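Local atomic coordinates of immunity protein (Neisseria meningitidis, PDB entry 4Q7O), a protein that probably protects the bacterium by neutralising the toxin of a cognate contact-dependent growth-inhibition system. Residues F111-A114 / I115-L119; E124-K127 / K128-I132. All blocks are in the same frame, centred on the assembly; numbering follows the deposited sequence.

Interaction 1 (F111-A114 / I115-L119); sequences FNIA and ISDFL
Ile115 rests its CG2 methyl over the carbonyl oxygens of the preceding turn, 3.4 Å from Phe111 O and 3.5 Å from Asn112 O. Its longer branch goes elsewhere: with CG1 anti to the backbone N (chi1 -158°), CD1 is carried off the helix to Ile132 of helix 126-139. CG2 thus stays by the carbonyls while CG1 and CD1 lead toward the next helix; the side chain also touches Phe44 and Gln133. Asp117 sits on a different face, paired with Ile113. Its CG lies 3.5 Å from Ile113 O, and its OD2 approaches the Ile113 CG2 methyl at 4.2 Å. Both carboxylate oxygens look outward to helix 10-18, where OD1 takes the backbone N-H of Asn11 and OD2 that of Leu12, while Ile113 packs alongside on the same helix. The Phe118 ring, anti to its own N (chi1 177°), swings away from Ala114 toward Leu40, His122 and Tyr125, leaving CB as the part near Ala114 O at 3.6 Å. Phe111 also sends its ring out of the turn, to meet Phe28 and Tyr60 edge-to-face. Beneath these side chains runs the i to i+4 ladder of an alpha-helix, in the later half of helix 104-121: Ile115 N to Phe111 O, Ser116 N to Asn112 O, Asp117 N to Ile113 O and Phe118 N to Ala114 O. The third is short and nearly straight, 2.9 Å between Asp117 N and Ile113 O with 168° at the hydrogen; the second is longer, 3.2 Å from Ser116 N to Asn112 O. With the backbone paired internally, Ile113, Ile115 and Phe118 turn to neighbouring helices, and the buried Asp117 carboxylate, gripped by two N-H groups at the start of helix 10-18, is probably stabilised as the anion.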
ATOM      1  N   PHE B 111       2.471   3.821  13.760  1.00  5.56           N
ATOM      2  CA  PHE B 111       2.967   5.196  13.787  1.00  6.65           C
ATOM      3  C   PHE B 111       4.372   5.281  14.376  1.00  7.50           C
ATOM      4  O   PHE B 111       5.206   6.065  13.922  1.00  7.45           O
ATOM      5  CB  PHE B 111       1.997   6.117  14.534  1.00  8.30           C
ATOM      6  CG  PHE B 111       0.902   6.666  13.666  1.00  9.08           C
ATOM      7  CD1 PHE B 111       0.078   5.816  12.932  1.00 10.43           C
ATOM      8  CD2 PHE B 111       0.705   8.033  13.563  1.00 10.33           C
ATOM      9  CE1 PHE B 111      -0.931   6.326  12.126  1.00 11.04           C
ATOM     10  CE2 PHE B 111      -0.302   8.548  12.759  1.00 11.12           C
ATOM     11  CZ  PHE B 111      -1.120   7.694  12.042  1.00 11.06           C
ATOM     12  N   ASN B 112       4.637   4.462  15.384  1.00  6.88           N
ATOM     13  CA  ASN B 112       5.946   4.452  16.013  1.00  7.21           C
ATOM     14  C   ASN B 112       7.000   3.921  15.040  1.00  7.70           C
ATOM     15  O   ASN B 112       8.122   4.433  14.973  1.00  9.52           O
ATOM     16  CB  ASN B 112       5.906   3.620  17.292  1.00 10.30           C
ATOM     17  CG  ASN B 112       7.165   3.765  18.103  1.00 15.53           C
ATOM     18  OD1 ASN B 112       7.525   4.867  18.530  1.00 17.77           O
ATOM     19  ND2 ASN B 112       7.839   2.653  18.333  1.00 18.68           N
ATOM     20  N   ILE B 113       6.626   2.905  14.271  1.00  7.19           N
ATOM     21  CA  ILE B 113       7.505   2.382  13.228  1.00  6.57           C
ATOM     22  C   ILE B 113       7.715   3.397  12.103  1.00  7.16           C
ATOM     23  O   ILE B 113       8.843   3.627  11.656  1.00  7.32           O
ATOM     24  CB  ILE B 113       6.957   1.063  12.661  1.00  7.18           C
ATOM     25  CG1 ILE B 113       6.968  -0.023  13.740  1.00  8.53           C
ATOM     26  CG2 ILE B 113       7.771   0.614  11.461  1.00  8.47           C
ATOM     27  CD1 ILE B 113       6.179  -1.259  13.359  1.00 10.62           C
ATOM     28  N   ALA B 114       6.628   4.019  11.656  1.00  6.56           N
ATOM     29  CA  ALA B 114       6.700   5.010  10.582  1.00  6.79           C
ATOM     30  C   ALA B 114       7.553   6.222  10.949  1.00  7.11           C
ATOM     31  O   ALA B 114       8.353   6.690  10.139  1.00  7.43           O
ATOM     32  CB  ALA B 114       5.311   5.452  10.165  1.00  7.73           C
ATOM     33  N   ILE B 115       7.390   6.740  12.159  1.00  7.47           N
ATOM     34  CA  ILE B 115       8.163   7.917  12.546  1.00  7.77           C
ATOM     35  C   ILE B 115       9.641   7.558  12.727  1.00  6.81           C
ATOM     36  O   ILE B 115      10.521   8.374  12.475  1.00  7.87           O
ATOM     37  CB  ILE B 115       7.564   8.637  13.772  1.00  9.29           C
ATOM     38  CG1 ILE B 115       8.030  10.101  13.812  1.00  8.34           C
ATOM     39  CG2 ILE B 115       7.890   7.899  15.074  1.00 10.07           C
ATOM     40  CD1 ILE B 115       7.374  10.902  14.932  1.00  9.71           C
ATOM     41  N   SER B 116       9.899   6.318  13.134  1.00  6.72           N
ATOM     42  CA  SER B 116      11.251   5.787  13.189  1.00  7.25           C
ATOM     43  C   SER B 116      11.881   5.767  11.796  1.00  7.18           C
ATOM     44  O   SER B 116      13.010   6.237  11.616  1.00  7.16           O
ATOM     45  CB  SER B 116      11.240   4.374  13.769  1.00  8.86           C
ATOM     46  OG  SER B 116      12.517   3.786  13.647  1.00  9.98           O
ATOM     47  N   ASP B 117      11.168   5.199  10.822  1.00  7.34           N
ATOM     48  CA  ASP B 117      11.646   5.214   9.435  1.00  7.48           C
ATOM     49  C   ASP B 117      11.974   6.639   9.006  1.00  7.48           C
ATOM     50  O   ASP B 117      13.018   6.897   8.397  1.00  7.55           O
ATOM     51  CB  ASP B 117      10.592   4.648   8.465  1.00  9.44           C
ATOM     52  CG  ASP B 117      10.440   3.131   8.546  1.00 10.43           C
ATOM     53  OD1 ASP B 117      11.378   2.434   8.981  1.00 12.07           O
ATOM     54  OD2 ASP B 117       9.370   2.629   8.138  1.00 10.25           O
ATOM     55  N   PHE B 118      11.082   7.566   9.336  1.00  6.95           N
ATOM     56  CA  PHE B 118      11.254   8.955   8.935  1.00  6.86           C
ATOM     57  C   PHE B 118      12.490   9.600   9.568  1.00  7.34           C
ATOM     58  O   PHE B 118      13.300  10.222   8.874  1.00  8.04           O
ATOM     59  CB  PHE B 118      10.000   9.774   9.257  1.00  7.87           C
ATOM     60  CG  PHE B 118      10.148  11.233   8.936  1.00  9.43           C
ATOM     61  CD1 PHE B 118      10.135  11.671   7.617  1.00 11.17           C
ATOM     62  CD2 PHE B 118      10.321  12.166   9.944  1.00 11.92           C
ATOM     63  CE1 PHE B 118      10.283  13.017   7.317  1.00 11.96           C
ATOM     64  CE2 PHE B 118      10.473  13.515   9.649  1.00 12.29           C
ATOM     65  CZ  PHE B 118      10.452  13.941   8.334  1.00 11.65           C
ATOM     66  N   LEU B 119      12.638   9.474  10.882  1.00  7.28           N
ATOM     67  CA  LEU B 119      13.773  10.119  11.543  1.00  8.62           C
ATOM     68  C   LEU B 119      15.103   9.469  11.140  1.00  8.84           C
ATOM     69  O   LEU B 119      16.148  10.133  11.101  1.00  9.71           O
ATOM     70  CB  LEU B 119      13.590  10.154  13.067  1.00  9.83           C
ATOM     71  CG  LEU B 119      13.649   8.835  13.839  1.00  9.78           C
ATOM     72  CD1 LEU B 119      15.081   8.471  14.253  1.00 11.22           C
ATOM     73  CD2 LEU B 119      12.736   8.897  15.063  1.00 10.58           C
TER

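Interaction 2 (E124-K127 / K128-I132); sequences EYQK and KCKEI
Lys127 and Glu131, one helical turn apart, meet through a salt bridge between NZ and OE1. The modelled 2.4 Å between Lys127 NZ and Glu131 OE1 is too short to take literally, so its exact length is doubtful. The lysine chain runs out straight and bends only at its last torsion (chi4 -55°), which turns NZ back to the carboxylate. Gln126 and Lys130 form the next pair, but through packing: Gln126 NE2 lies 3.7 Å from Lys130 CE, while Lys130 NZ is hydrogen-bonded to Gln133 OE1. All this belongs to the opening turns of helix 126-139, with Tyr125 at the N-cap position. Carbonyls there are taken up in i to i+4 order: Tyr125 O by Cys129 N at 3.0 Å, Gln126 O by Lys130 N at 2.9 Å, Lys127 O by Glu131 N at 3.1 Å. A water accepts from Lys128 N at 3.1 Å and donates to Glu124 O at 3.3 Å, bridging the helix start to the preceding turn. Cys129 SG packs on Tyr125 CB at 4.0 Å, and the Cys129 side chain also touches Phe118 and Leu119 of helix 104-121.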
ATOM      1  N   GLU B 124      17.897  15.301  10.489  1.00 11.21           N
ATOM      2  CA  GLU B 124      17.648  16.683  10.869  1.00 12.98           C
ATOM      3  C   GLU B 124      16.385  16.820  11.744  1.00 12.07           C
ATOM      4  O   GLU B 124      16.230  17.793  12.483  1.00 14.14           O
ATOM      5  CB  GLU B 124      17.592  17.575   9.613  1.00 17.33           C
ATOM      6  CG  GLU B 124      16.438  17.293   8.635  1.00 21.20           C
ATOM      7  CD  GLU B 124      16.746  16.306   7.483  1.00 23.61           C
ATOM      8  OE1 GLU B 124      16.041  16.383   6.445  1.00 25.26           O
ATOM      9  OE2 GLU B 124      17.656  15.455   7.596  1.00 22.74           O
ATOM     10  N   TYR B 125      15.504  15.825  11.689  1.00 10.66           N
ATOM     11  CA  TYR B 125      14.266  15.858  12.465  1.00 10.53           C
ATOM     12  C   TYR B 125      14.309  15.002  13.736  1.00 10.57           C
ATOM     13  O   TYR B 125      13.268  14.729  14.326  1.00 10.87           O
ATOM     14  CB  TYR B 125      13.070  15.455  11.593  1.00 11.95           C
ATOM     15  CG  TYR B 125      12.736  16.491  10.546  1.00 13.47           C
ATOM     16  CD1 TYR B 125      13.324  16.445   9.294  1.00 14.94           C
ATOM     17  CD2 TYR B 125      11.857  17.532  10.819  1.00 15.11           C
ATOM     18  CE1 TYR B 125      13.048  17.395   8.339  1.00 16.32           C
ATOM     19  CE2 TYR B 125      11.570  18.492   9.865  1.00 16.48           C
ATOM     20  CZ  TYR B 125      12.172  18.417   8.625  1.00 16.95           C
ATOM     21  OH  TYR B 125      11.906  19.361   7.665  1.00 19.37           O
ATOM     22  N   GLN B 126      15.511  14.609  14.150  1.00  9.38           N
ATOM     23  CA  GLN B 126      15.711  13.739  15.317  1.00  9.63           C
ATOM     24  C   GLN B 126      14.962  14.210  16.566  1.00 10.30           C
ATOM     25  O   GLN B 126      14.156  13.464  17.140  1.00 10.61           O
ATOM     26  CB  GLN B 126      17.209  13.604  15.638  1.00  8.98           C
ATOM     27  CG  GLN B 126      17.512  12.771  16.881  1.00  9.02           C
ATOM     28  CD  GLN B 126      17.480  11.270  16.636  1.00  9.70           C
ATOM     29  OE1 GLN B 126      17.379  10.805  15.492  1.00 11.12           O
ATOM     30  NE2 GLN B 126      17.569  10.497  17.720  1.00  9.38           N
ATOM     31  N   LYS B 127      15.238  15.441  16.986  1.00 11.30           N
ATOM     32  CA  LYS B 127      14.669  15.979  18.218  1.00 12.96           C
ATOM     33  C   LYS B 127      13.137  15.998  18.201  1.00 12.91           C
ATOM     34  O   LYS B 127      12.491  15.551  19.149  1.00 13.90           O
ATOM     35  CB  LYS B 127      15.214  17.388  18.469  1.00 13.96           C
ATOM     36  CG  LYS B 127      14.719  18.056  19.740  1.00 16.01           C
ATOM     37  CD  LYS B 127      15.246  19.488  19.826  1.00 19.10           C
ATOM     38  CE  LYS B 127      14.855  20.160  21.131  1.00 21.59           C
ATOM     39  NZ  LYS B 127      13.388  20.122  21.366  1.00 23.19           N
ATOM     40  N   LYS B 128      12.559  16.501  17.117  1.00 12.31           N
ATOM     41  CA  LYS B 128      11.108  16.623  17.025  1.00 13.04           C
ATOM     42  C   LYS B 128      10.421  15.258  16.999  1.00 12.05           C
ATOM     43  O   LYS B 128       9.369  15.070  17.610  1.00 12.50           O
ATOM     44  CB  LYS B 128      10.727  17.414  15.776  1.00 15.23           C
ATOM     45  CG  LYS B 128      11.055  18.896  15.864  1.00 19.13           C
ATOM     46  CD  LYS B 128      10.822  19.575  14.529  1.00 21.76           C
ATOM     47  CE  LYS B 128      11.086  21.073  14.607  1.00 24.31           C
ATOM     48  NZ  LYS B 128      10.781  21.740  13.308  1.00 26.35           N
ATOM     49  N   CYS B 129      11.012  14.309  16.285  1.00 10.48           N
ATOM     50  CA  CYS B 129      10.434  12.971  16.189  1.00 11.10           C
ATOM     51  C   CYS B 129      10.534  12.207  17.503  1.00 11.45           C
ATOM     52  O   CYS B 129       9.606  11.494  17.882  1.00 12.07           O
ATOM     53  CB  CYS B 129      11.082  12.180  15.061  1.00 11.81           C
ATOM     54  SG  CYS B 129      10.657  12.812  13.437  1.00 13.37           S
ATOM     55  N   LYS B 130      11.653  12.360  18.202  1.00 12.43           N
ATOM     56  CA  LYS B 130      11.797  11.732  19.512  1.00 13.13           C
ATOM     57  C   LYS B 130      10.778  12.282  20.505  1.00 14.29           C
ATOM     58  O   LYS B 130      10.235  11.540  21.327  1.00 15.78           O
ATOM     59  CB  LYS B 130      13.217  11.898  20.046  1.00 13.42           C
ATOM     60  CG  LYS B 130      14.209  10.976  19.370  1.00 15.07           C
ATOM     61  CD  LYS B 130      13.791   9.529  19.577  1.00 17.53           C
ATOM     62  CE  LYS B 130      14.506   8.609  18.623  1.00 17.96           C
ATOM     63  NZ  LYS B 130      14.108   7.187  18.849  1.00 17.80           N
ATOM     64  N   GLU B 131      10.505  13.579  20.421  1.00 13.60           N
ATOM     65  CA  GLU B 131       9.485  14.176  21.280  1.00 14.39           C
ATOM     66  C   GLU B 131       8.113  13.569  21.010  1.00 14.40           C
ATOM     67  O   GLU B 131       7.344  13.325  21.933  1.00 15.71           O
ATOM     68  CB  GLU B 131       9.434  15.692  21.089  1.00 17.51           C
ATOM     69  CG  GLU B 131      10.531  16.432  21.828  1.00 20.90           C
ATOM     70  CD  GLU B 131      10.741  17.839  21.309  1.00 24.94           C
ATOM     71  OE1 GLU B 131      11.655  18.519  21.818  1.00 25.98           O
ATOM     72  OE2 GLU B 131       9.999  18.258  20.392  1.00 27.30           O
ATOM     73  N   ILE B 132       7.810  13.327  19.741  1.00 12.27           N
ATOM     74  CA  ILE B 132       6.533  12.740  19.375  1.00 11.82           C
ATOM     75  C   ILE B 132       6.459  11.276  19.817  1.00 11.81           C
ATOM     76  O   ILE B 132       5.424  10.829  20.320  1.00 12.29           O
ATOM     77  CB  ILE B 132       6.260  12.892  17.868  1.00 10.80           C
ATOM     78  CG1 ILE B 132       6.177  14.380  17.510  1.00 10.98           C
ATOM     79  CG2 ILE B 132       4.967  12.166  17.472  1.00 10.43           C
ATOM     80  CD1 ILE B 132       6.224  14.658  16.028  1.00 10.93           C
TER
HETATM   81  O   HOH W   1      14.203  18.085  15.042  1.00 15.87           O

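How the interactions relate
Interactions 1 and 2 lie in consecutive helices, 104-121 and 126-139, with centres about 10 Å apart, and they touch directly. Leu119 CD2 packs on Cys129 CB at 3.7 Å, Phe118 CD2 on Cys129 SG at 3.6 Å, and Ile115 CD1 on Ile132 CB at 3.7 Å. Interaction 1 is two turns inside a helix in the core, wrapped by helices 10-18, 37-46 and 126-139, and its one charged side chain is matched by backbone N-H groups. Interaction 2 is a helix start at the surface, where charge pairs with charge and a water bridges two backbone groups. Helix 37-46 flanks both.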